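Local coordinates for protein tyrosine aminotransferase (Leishmania infantum, PDB 4IX8) that probably transfers the amino group of L-tyrosine to 2-oxoglutarate with the help of pyridoxal 5'-phosphate, as other aminotransferases of its family do, at residues I150-C158 against W306-T314. Numbering follows the deposited sequence.
Sequences IVLALTALC and WAVGMERLT
The indole nitrogen of Trp306 reaches across to the backbone of Ala153, NE1 donating to O at 3.0 Å on a lone pair in the carbonyl plane, with an N-H...O angle of 155°. The bond joins two helices, 145-157 and 304-313, which cross on the mixed, mostly parallel sheet of the large domain of the fold type I PLP enzymes, to which this aminotransferase family belongs. Leu275 of strand 274-279 meets Ala153, Trp306 and Met310 beneath them. The short helical segments approach to 8.5 Å between axes, with 122° between their N-to-C directions. They illustrate how small residues at a helix crossing permit close passage: the CA atoms of Ala156 and Gly309 are 5.2 Å apart. Here Ala156 acts as a knob in a hole formed by Trp306, Gly309, Met310 and Leu313, with CB 3.5 Å from Met310 CG.

The indole has a neighbour on each face and a hydrogen-bond partner at its edge. With CG anti to the backbone N (chi1 -175°), Leu157 sets CD1 over the five-membered ring in a CH-pi contact, 3.8 Å from the centroid and almost on the normal. Met310 folds back so that CE lies over the opposite face, toward its rim, while SD lies against Ala153 CA. Toward the second subunit, Thr155 O accepts a hydrogen bond from Ser43 OG of that subunit, and Leu313 packs on its Thr49, so the helix pair borders the dimer interface. Farther along, Leu152 and Leu313 point past one another in opposing senses, with Leu152 CD2 3.5 Å from Leu313 CB.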
ATOM      1  N   ILE A 150      -7.664  -1.500  -6.013  1.00 22.57           N
ATOM      2  CA  ILE A 150      -8.445  -0.435  -6.632  1.00 23.78           C
ATOM      3  C   ILE A 150      -7.558   0.540  -7.368  1.00 23.07           C
ATOM      4  O   ILE A 150      -7.859   0.935  -8.464  1.00 21.48           O
ATOM      5  CB  ILE A 150      -9.257   0.302  -5.602  1.00 24.27           C
ATOM      6  CG1 ILE A 150     -10.381  -0.628  -5.112  1.00 23.86           C
ATOM      7  CG2 ILE A 150      -9.867   1.581  -6.196  1.00 22.92           C
ATOM      8  CD1 ILE A 150     -11.168  -0.118  -3.851  1.00 26.86           C
ATOM      9  N   VAL A 151      -6.461   0.950  -6.746  1.00 31.50           N
ATOM     10  CA  VAL A 151      -5.498   1.806  -7.425  1.00 26.16           C
ATOM     11  C   VAL A 151      -5.019   1.183  -8.717  1.00 24.79           C
ATOM     12  O   VAL A 151      -5.025   1.829  -9.758  1.00 27.76           O
ATOM     13  CB  VAL A 151      -4.278   2.083  -6.537  1.00 32.27           C
ATOM     14  CG1 VAL A 151      -3.160   2.819  -7.346  1.00 24.42           C
ATOM     15  CG2 VAL A 151      -4.715   2.901  -5.343  1.00 25.06           C
ATOM     16  N   LEU A 152      -4.565  -0.068  -8.642  1.00 27.63           N
ATOM     17  CA  LEU A 152      -4.005  -0.729  -9.815  1.00 22.51           C
ATOM     18  C   LEU A 152      -5.047  -0.884 -10.909  1.00 26.61           C
ATOM     19  O   LEU A 152      -4.782  -0.642 -12.072  1.00 25.51           O
ATOM     20  CB  LEU A 152      -3.469  -2.105  -9.437  1.00 25.62           C
ATOM     21  CG  LEU A 152      -2.272  -2.075  -8.526  1.00 30.98           C
ATOM     22  CD1 LEU A 152      -2.042  -3.460  -7.983  1.00 34.69           C
ATOM     23  CD2 LEU A 152      -1.025  -1.540  -9.234  1.00 24.04           C
ATOM     24  N   ALA A 153      -6.258  -1.270 -10.543  1.00 21.96           N
ATOM     25  CA  ALA A 153      -7.291  -1.463 -11.548  1.00 28.03           C
ATOM     26  C   ALA A 153      -7.578  -0.160 -12.304  1.00 31.27           C
ATOM     27  O   ALA A 153      -7.632  -0.139 -13.539  1.00 32.31           O
ATOM     28  CB  ALA A 153      -8.570  -2.011 -10.906  1.00 21.79           C
ATOM     29  N   LEU A 154      -7.778   0.930 -11.572  1.00 27.96           N
ATOM     30  CA  LEU A 154      -8.164   2.170 -12.221  1.00 21.87           C
ATOM     31  C   LEU A 154      -7.015   2.855 -12.942  1.00 23.81           C
ATOM     32  O   LEU A 154      -7.208   3.360 -14.030  1.00 21.59           O
ATOM     33  CB  LEU A 154      -8.744   3.115 -11.195  1.00 25.56           C
ATOM     34  CG  LEU A 154     -10.261   3.079 -10.968  1.00 33.22           C
ATOM     35  CD1 LEU A 154     -10.853   1.725 -11.106  1.00 36.69           C
ATOM     36  CD2 LEU A 154     -10.543   3.596  -9.560  1.00 27.87           C
ATOM     37  N   THR A 155      -5.826   2.916 -12.343  1.00 24.11           N
ATOM     38  CA  THR A 155      -4.769   3.727 -12.939  1.00 26.25           C
ATOM     39  C   THR A 155      -4.055   2.962 -14.069  1.00 25.77           C
ATOM     40  O   THR A 155      -3.265   3.527 -14.793  1.00 31.55           O
ATOM     41  CB  THR A 155      -3.746   4.195 -11.870  1.00 25.90           C
ATOM     42  OG1 THR A 155      -3.093   3.079 -11.282  1.00 26.95           O
ATOM     43  CG2 THR A 155      -4.434   4.957 -10.808  1.00 30.62           C
ATOM     44  N   ALA A 156      -4.316   1.669 -14.193  1.00 27.58           N
ATOM     45  CA  ALA A 156      -3.807   0.876 -15.314  1.00 23.64           C
ATOM     46  C   ALA A 156      -4.802   0.962 -16.472  1.00 30.64           C
ATOM     47  O   ALA A 156      -4.455   0.668 -17.603  1.00 30.30           O
ATOM     48  CB  ALA A 156      -3.574  -0.595 -14.886  1.00 23.38           C
ATOM     49  N   LEU A 157      -6.018   1.430 -16.207  1.00 32.79           N
ATOM     50  CA  LEU A 157      -7.083   1.439 -17.212  1.00 21.49           C
ATOM     51  C   LEU A 157      -7.323   2.847 -17.787  1.00 22.70           C
ATOM     52  O   LEU A 157      -7.559   3.033 -18.996  1.00 27.54           O
ATOM     53  CB  LEU A 157      -8.378   0.871 -16.582  1.00 31.06           C
ATOM     54  CG  LEU A 157      -9.573   0.702 -17.505  1.00 26.74           C
ATOM     55  CD1 LEU A 157      -9.345  -0.425 -18.526  1.00 32.14           C
ATOM     56  CD2 LEU A 157     -10.773   0.429 -16.674  1.00 26.36           C
ATOM     57  N   CYS A 158      -7.328   3.833 -16.896  1.00 27.79           N
ATOM     58  CA  CYS A 158      -7.781   5.184 -17.223  1.00 25.92           C
ATOM     59  C   CYS A 158      -6.620   6.166 -17.287  1.00 26.76           C
ATOM     60  O   CYS A 158      -5.589   6.033 -16.614  1.00 33.46           O
ATOM     61  CB  CYS A 158      -8.774   5.712 -16.184  1.00 36.13           C
ATOM     62  SG  CYS A 158     -10.150   4.625 -15.887  1.00 23.72           S
ATOM     63  N   TRP A 306      -4.826  -4.582 -20.196  1.00 29.27           N
ATOM     64  CA  TRP A 306      -5.189  -4.092 -18.866  1.00 24.40           C
ATOM     65  C   TRP A 306      -4.402  -4.895 -17.834  1.00 27.84           C
ATOM     66  O   TRP A 306      -3.727  -4.359 -16.943  1.00 35.22           O
ATOM     67  CB  TRP A 306      -6.694  -4.234 -18.647  1.00 28.17           C
ATOM     68  CG  TRP A 306      -7.251  -3.608 -17.374  1.00 31.67           C
ATOM     69  CD1 TRP A 306      -6.642  -2.707 -16.548  1.00 22.76           C
ATOM     70  CD2 TRP A 306      -8.540  -3.852 -16.811  1.00 32.24           C
ATOM     71  NE1 TRP A 306      -7.482  -2.369 -15.510  1.00 29.24           N
ATOM     72  CE2 TRP A 306      -8.654  -3.061 -15.654  1.00 27.59           C
ATOM     73  CE3 TRP A 306      -9.620  -4.656 -17.183  1.00 33.04           C
ATOM     74  CZ2 TRP A 306      -9.783  -3.063 -14.876  1.00 25.31           C
ATOM     75  CZ3 TRP A 306     -10.745  -4.652 -16.397  1.00 27.33           C
ATOM     76  CH2 TRP A 306     -10.823  -3.857 -15.274  1.00 26.23           C
ATOM     77  N   ALA A 307      -4.389  -6.199 -18.024  1.00 26.56           N
ATOM     78  CA  ALA A 307      -3.698  -7.084 -17.118  1.00 26.73           C
ATOM     79  C   ALA A 307      -2.203  -6.792 -17.065  1.00 28.30           C
ATOM     80  O   ALA A 307      -1.595  -6.644 -16.000  1.00 29.05           O
ATOM     81  CB  ALA A 307      -3.926  -8.511 -17.559  1.00 27.38           C
ATOM     82  N   VAL A 308      -1.593  -6.711 -18.232  1.00 27.22           N
ATOM     83  CA  VAL A 308      -0.166  -6.374 -18.311  1.00 27.74           C
ATOM     84  C   VAL A 308       0.094  -5.028 -17.616  1.00 37.29           C
ATOM     85  O   VAL A 308       1.053  -4.908 -16.856  1.00 31.93           O
ATOM     86  CB  VAL A 308       0.317  -6.346 -19.805  1.00 39.97           C
ATOM     87  CG1 VAL A 308       1.687  -5.634 -19.972  1.00 35.23           C
ATOM     88  CG2 VAL A 308       0.377  -7.791 -20.351  1.00 29.85           C
ATOM     89  N   GLY A 309      -0.793  -4.045 -17.819  1.00 33.12           N
ATOM     90  CA  GLY A 309      -0.646  -2.747 -17.179  1.00 30.56           C
ATOM     91  C   GLY A 309      -0.635  -2.834 -15.650  1.00 31.92           C
ATOM     92  O   GLY A 309       0.247  -2.276 -14.983  1.00 30.99           O
ATOM     93  N   MET A 310      -1.587  -3.575 -15.094  1.00 26.19           N
ATOM     94  CA  MET A 310      -1.670  -3.734 -13.621  1.00 31.35           C
ATOM     95  C   MET A 310      -0.398  -4.382 -13.079  1.00 27.21           C
ATOM     96  O   MET A 310       0.210  -3.908 -12.108  1.00 30.56           O
ATOM     97  CB  MET A 310      -2.898  -4.554 -13.257  1.00 24.35           C
ATOM     98  CG  MET A 310      -4.141  -3.807 -13.536  1.00 23.53           C
ATOM     99  SD  MET A 310      -5.611  -4.555 -12.766  1.00 31.00           S
ATOM    100  CE  MET A 310      -6.000  -5.923 -13.894  1.00 33.58           C
ATOM    101  N   GLU A 311       0.057  -5.401 -13.789  1.00 27.67           N
ATOM    102  CA  GLU A 311       1.280  -6.077 -13.432  1.00 33.28           C
ATOM    103  C   GLU A 311       2.450  -5.146 -13.404  1.00 35.72           C
ATOM    104  O   GLU A 311       3.258  -5.160 -12.475  1.00 38.37           O
ATOM    105  CB  GLU A 311       1.575  -7.194 -14.400  1.00 31.61           C
ATOM    106  CG  GLU A 311       0.639  -8.342 -14.287  1.00 45.95           C
ATOM    107  CD  GLU A 311       1.071  -9.519 -15.146  1.00 60.67           C
ATOM    108  OE1 GLU A 311       2.291  -9.834 -15.108  1.00 68.99           O
ATOM    109  OE2 GLU A 311       0.208 -10.129 -15.829  1.00 62.70           O
ATOM    110  N   ARG A 312       2.573  -4.361 -14.449  1.00 27.34           N
ATOM    111  CA  ARG A 312       3.678  -3.435 -14.499  1.00 33.84           C
ATOM    112  C   ARG A 312       3.655  -2.505 -13.315  1.00 33.63           C
ATOM    113  O   ARG A 312       4.711  -2.214 -12.734  1.00 29.70           O
ATOM    114  CB  ARG A 312       3.654  -2.599 -15.781  1.00 31.14           C
ATOM    115  CG  ARG A 312       3.982  -3.383 -16.985  1.00 33.68           C
ATOM    116  CD  ARG A 312       4.135  -2.460 -18.188  1.00 35.14           C
ATOM    117  NE  ARG A 312       4.454  -3.272 -19.361  1.00 52.88           N
ATOM    118  CZ  ARG A 312       4.733  -2.801 -20.561  1.00 55.93           C
ATOM    119  NH1 ARG A 312       4.714  -1.496 -20.788  1.00 65.09           N
ATOM    120  NH2 ARG A 312       5.012  -3.649 -21.533  1.00 55.82           N
ATOM    121  N   LEU A 313       2.456  -2.043 -12.968  1.00 31.17           N
ATOM    122  CA  LEU A 313       2.283  -1.064 -11.888  1.00 34.32           C
ATOM    123  C   LEU A 313       2.494  -1.639 -10.468  1.00 30.51           C
ATOM    124  O   LEU A 313       2.773  -0.876  -9.537  1.00 28.49           O
ATOM    125  CB  LEU A 313       0.888  -0.429 -11.965  1.00 31.68           C
ATOM    126  CG  LEU A 313       0.656   0.562 -13.122  1.00 32.60           C
ATOM    127  CD1 LEU A 313      -0.738   1.155 -13.039  1.00 29.00           C
ATOM    128  CD2 LEU A 313       1.644   1.681 -13.104  1.00 29.57           C
ATOM    129  N   THR A 314       2.483  -2.957 -10.310  1.00 31.62           N
ATOM    130  CA  THR A 314       2.859  -3.526  -9.012  1.00 32.31           C
ATOM    131  C   THR A 314       4.323  -3.274  -8.722  1.00 37.27           C
ATOM    132  O   THR A 314       4.776  -3.401  -7.582  1.00 35.86           O
ATOM    133  CB  THR A 314       2.632  -5.032  -8.938  1.00 30.07           C
ATOM    134  OG1 THR A 314       3.476  -5.706  -9.888  1.00 29.52           O
ATOM    135  CG2 THR A 314       1.200  -5.363  -9.189  1.00 26.91           C
TER